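Local coordinates for protein PlaB phospholipase (Legionella pneumophila, PDB 6ZTI) that acts as a phospholipase with an alpha/beta-hydrolase fold, its activity controlled by NAD(H)-mediated tetramerization, at residues E167-D171 with N384-K390. Numbering follows the deposited sequence.
Sequences ELGSD and NLNNRGK
Asn384 reaches across to the 167-171 loop with CG anti to its own backbone N (chi1 -171°), and the two ends of its amide do separate work. ND2 donates to Leu168 O at 2.9 Å, almost linearly (178°), entering above that carbonyl's plane. OD1 turns back on its own chain and accepts from Asn386 N and Asn387 N, the latter on a lone pair, so the amide's rotation is fixed from both ends. The carboxylate of Glu167, carried by a fully extended chain, stacks on this amide with the planes 29° apart; its OE2 takes the N-H of Leu385 at 2.8 Å from above the carboxylate plane and has a second donor in Gln140 NE2. A water links Glu167 OE1 with the ND2 atoms of Asn384 and Asn386.

Farther along, Asn387 ND2 forks between the syn lone pairs of Asp171, at 2.9 Å from OD1 and 3.1 Å from OD2. Lys390, bent at every torsion after chi1, curls over Gly169 and puts NZ 2.9 Å from Gly169 O; its salt bridge to Asp171 OD1 is long (3.7 Å).

Asn384 thus forms an Asx turn extended to an Asx motif, and Asn387 a second Asx turn through Gly389 N. Together they shape the loop joining antiparallel strands 378-383 and 390-396, which docks on the type II turn between helices 160-166 and 171-180.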
ATOM      1  N   GLU B 167      19.899   2.739   2.305  1.00  8.30           N
ATOM      2  CA  GLU B 167      19.001   2.589   3.444  1.00 11.74           C
ATOM      3  C   GLU B 167      19.603   1.644   4.472  1.00 11.53           C
ATOM      4  O   GLU B 167      20.073   0.556   4.132  1.00 13.14           O
ATOM      5  CB  GLU B 167      17.635   2.071   2.977  1.00 10.47           C
ATOM      6  CG  GLU B 167      16.525   2.141   4.053  1.00 18.18           C
ATOM      7  CD  GLU B 167      15.155   1.644   3.567  1.00 17.43           C
ATOM      8  OE1 GLU B 167      15.035   1.200   2.403  1.00 17.80           O
ATOM      9  OE2 GLU B 167      14.190   1.687   4.355  1.00 13.37           O
ATOM     10  N   LEU B 168      19.604   2.072   5.736  1.00  9.74           N
ATOM     11  CA  LEU B 168      20.030   1.191   6.810  1.00 17.69           C
ATOM     12  C   LEU B 168      19.303  -0.142   6.694  1.00 10.34           C
ATOM     13  O   LEU B 168      18.107  -0.188   6.400  1.00  9.71           O
ATOM     14  CB  LEU B 168      19.758   1.845   8.162  1.00 13.16           C
ATOM     15  CG  LEU B 168      20.556   3.122   8.456  1.00  9.40           C
ATOM     16  CD1 LEU B 168      20.074   3.710   9.763  1.00  9.75           C
ATOM     17  CD2 LEU B 168      22.035   2.874   8.541  1.00  6.88           C
ATOM     18  N   GLY B 169      20.043  -1.229   6.886  1.00  6.72           N
ATOM     19  CA  GLY B 169      19.473  -2.556   6.767  1.00 12.76           C
ATOM     20  C   GLY B 169      19.233  -3.034   5.352  1.00 11.84           C
ATOM     21  O   GLY B 169      18.596  -4.075   5.170  1.00 10.43           O
ATOM     22  N   SER B 170      19.728  -2.315   4.351  1.00  6.12           N
ATOM     23  CA  SER B 170      19.507  -2.690   2.962  1.00 11.92           C
ATOM     24  C   SER B 170      20.021  -4.096   2.677  1.00  6.71           C
ATOM     25  O   SER B 170      21.124  -4.464   3.080  1.00  8.64           O
ATOM     26  CB  SER B 170      20.214  -1.689   2.050  1.00 14.10           C
ATOM     27  OG  SER B 170      20.329  -2.181   0.740  1.00 24.57           O
ATOM     28  N   ASP B 171      19.234  -4.873   1.934  1.00  6.89           N
ATOM     29  CA  ASP B 171      19.719  -6.182   1.505  1.00 11.49           C
ATOM     30  C   ASP B 171      20.940  -6.057   0.600  1.00  9.39           C
ATOM     31  O   ASP B 171      21.809  -6.936   0.605  1.00  7.31           O
ATOM     32  CB  ASP B 171      18.605  -6.951   0.795  1.00 14.40           C
ATOM     33  CG  ASP B 171      17.530  -7.474   1.767  1.00 20.00           C
ATOM     34  OD1 ASP B 171      17.875  -7.865   2.904  1.00 27.42           O
ATOM     35  OD2 ASP B 171      16.336  -7.496   1.389  1.00 24.19           O
ATOM     36  N   ASN B 384      14.094  -1.299   8.055  1.00 12.88           N
ATOM     37  CA  ASN B 384      14.142  -1.141   6.611  1.00  9.87           C
ATOM     38  C   ASN B 384      12.744  -1.294   6.020  1.00 14.42           C
ATOM     39  O   ASN B 384      11.981  -2.193   6.390  1.00 13.08           O
ATOM     40  CB  ASN B 384      15.102  -2.163   6.006  1.00  8.76           C
ATOM     41  CG  ASN B 384      15.367  -1.914   4.524  1.00 12.22           C
ATOM     42  OD1 ASN B 384      14.615  -2.360   3.664  1.00 13.49           O
ATOM     43  ND2 ASN B 384      16.430  -1.184   4.228  1.00 10.27           N
ATOM     44  N   LEU B 385      12.409  -0.397   5.097  1.00 12.73           N
ATOM     45  CA  LEU B 385      11.076  -0.395   4.510  1.00 20.52           C
ATOM     46  C   LEU B 385      10.891  -1.468   3.450  1.00 19.67           C
ATOM     47  O   LEU B 385       9.750  -1.857   3.177  1.00 15.59           O
ATOM     48  CB  LEU B 385      10.778   0.978   3.899  1.00 18.06           C
ATOM     49  CG  LEU B 385      10.846   2.170   4.859  1.00 18.96           C
ATOM     50  CD1 LEU B 385      10.463   3.464   4.126  1.00 28.61           C
ATOM     51  CD2 LEU B 385       9.952   1.961   6.060  1.00 22.78           C
ATOM     52  N   ASN B 386      11.973  -1.947   2.840  1.00 16.88           N
ATOM     53  CA  ASN B 386      11.867  -3.010   1.847  1.00 16.35           C
ATOM     54  C   ASN B 386      11.939  -4.402   2.466  1.00 17.99           C
ATOM     55  O   ASN B 386      11.362  -5.344   1.916  1.00 21.06           O
ATOM     56  CB  ASN B 386      12.969  -2.838   0.798  1.00 14.95           C
ATOM     57  CG  ASN B 386      12.761  -1.603  -0.070  1.00 24.55           C
ATOM     58  OD1 ASN B 386      11.672  -1.381  -0.598  1.00 27.23           O
ATOM     59  ND2 ASN B 386      13.808  -0.800  -0.223  1.00 25.18           N
ATOM     60  N   ASN B 387      12.619  -4.554   3.602  1.00 18.28           N
ATOM     61  CA  ASN B 387      12.758  -5.841   4.279  1.00 12.69           C
ATOM     62  C   ASN B 387      12.554  -5.598   5.770  1.00 13.92           C
ATOM     63  O   ASN B 387      13.455  -5.087   6.440  1.00 13.78           O
ATOM     64  CB  ASN B 387      14.131  -6.460   4.004  1.00 15.89           C
ATOM     65  CG  ASN B 387      14.283  -7.838   4.600  1.00 23.33           C
ATOM     66  OD1 ASN B 387      13.495  -8.254   5.456  1.00 16.76           O
ATOM     67  ND2 ASN B 387      15.306  -8.557   4.155  1.00 17.75           N
ATOM     68  N   ARG B 388      11.399  -6.000   6.308  1.00 15.76           N
ATOM     69  CA  ARG B 388      11.103  -5.735   7.712  0.55 16.47           C
ATOM     70  C   ARG B 388      11.866  -6.640   8.666  1.00 16.42           C
ATOM     71  O   ARG B 388      11.811  -6.418   9.882  1.00 17.48           O
ATOM     72  CB  ARG B 388       9.607  -5.868   7.955  0.55 21.18           C
ATOM     73  CG  ARG B 388       8.801  -4.809   7.226  0.55 20.00           C
ATOM     74  CD  ARG B 388       7.318  -5.096   7.308  0.55 27.65           C
ATOM     75  NE  ARG B 388       6.858  -5.901   6.178  0.55 29.55           N
ATOM     76  CZ  ARG B 388       5.648  -6.439   6.086  0.55 26.17           C
ATOM     77  NH1 ARG B 388       4.768  -6.277   7.064  0.55 32.52           N
ATOM     78  NH2 ARG B 388       5.323  -7.148   5.016  0.55 28.11           N
ATOM     79  N   GLY B 389      12.567  -7.641   8.160  1.00 11.38           N
ATOM     80  CA  GLY B 389      13.479  -8.395   8.986  1.00 15.18           C
ATOM     81  C   GLY B 389      14.814  -7.717   9.184  1.00 14.93           C
ATOM     82  O   GLY B 389      15.754  -8.344   9.672  1.00 16.95           O
ATOM     83  N   LYS B 390      14.949  -6.462   8.769  1.00 14.89           N
ATOM     84  CA  LYS B 390      16.200  -5.730   8.900  1.00 13.31           C
ATOM     85  C   LYS B 390      15.972  -4.542   9.822  1.00 10.20           C
ATOM     86  O   LYS B 390      15.177  -3.648   9.510  1.00  9.88           O
ATOM     87  CB  LYS B 390      16.728  -5.287   7.538  1.00 14.60           C
ATOM     88  CG  LYS B 390      16.927  -6.442   6.567  1.00 10.90           C
ATOM     89  CD  LYS B 390      17.901  -7.509   7.053  1.00 16.78           C
ATOM     90  CE  LYS B 390      19.308  -7.000   7.139  1.00 13.23           C
ATOM     91  NZ  LYS B 390      19.875  -6.654   5.806  1.00 15.73           N
TER
HETATM   92  O   HOH W   1      16.654  -0.933   1.208  1.00  5.99           O
HETATM   93  O   HOH W   2      21.994  -4.274   5.757  1.00 10.22           O
HETATM   94  O   HOH W   3      19.706  -8.770   4.240  1.00 15.44           O
HETATM   95  O   HOH W   4      16.642  -3.818   1.247  1.00 17.08           O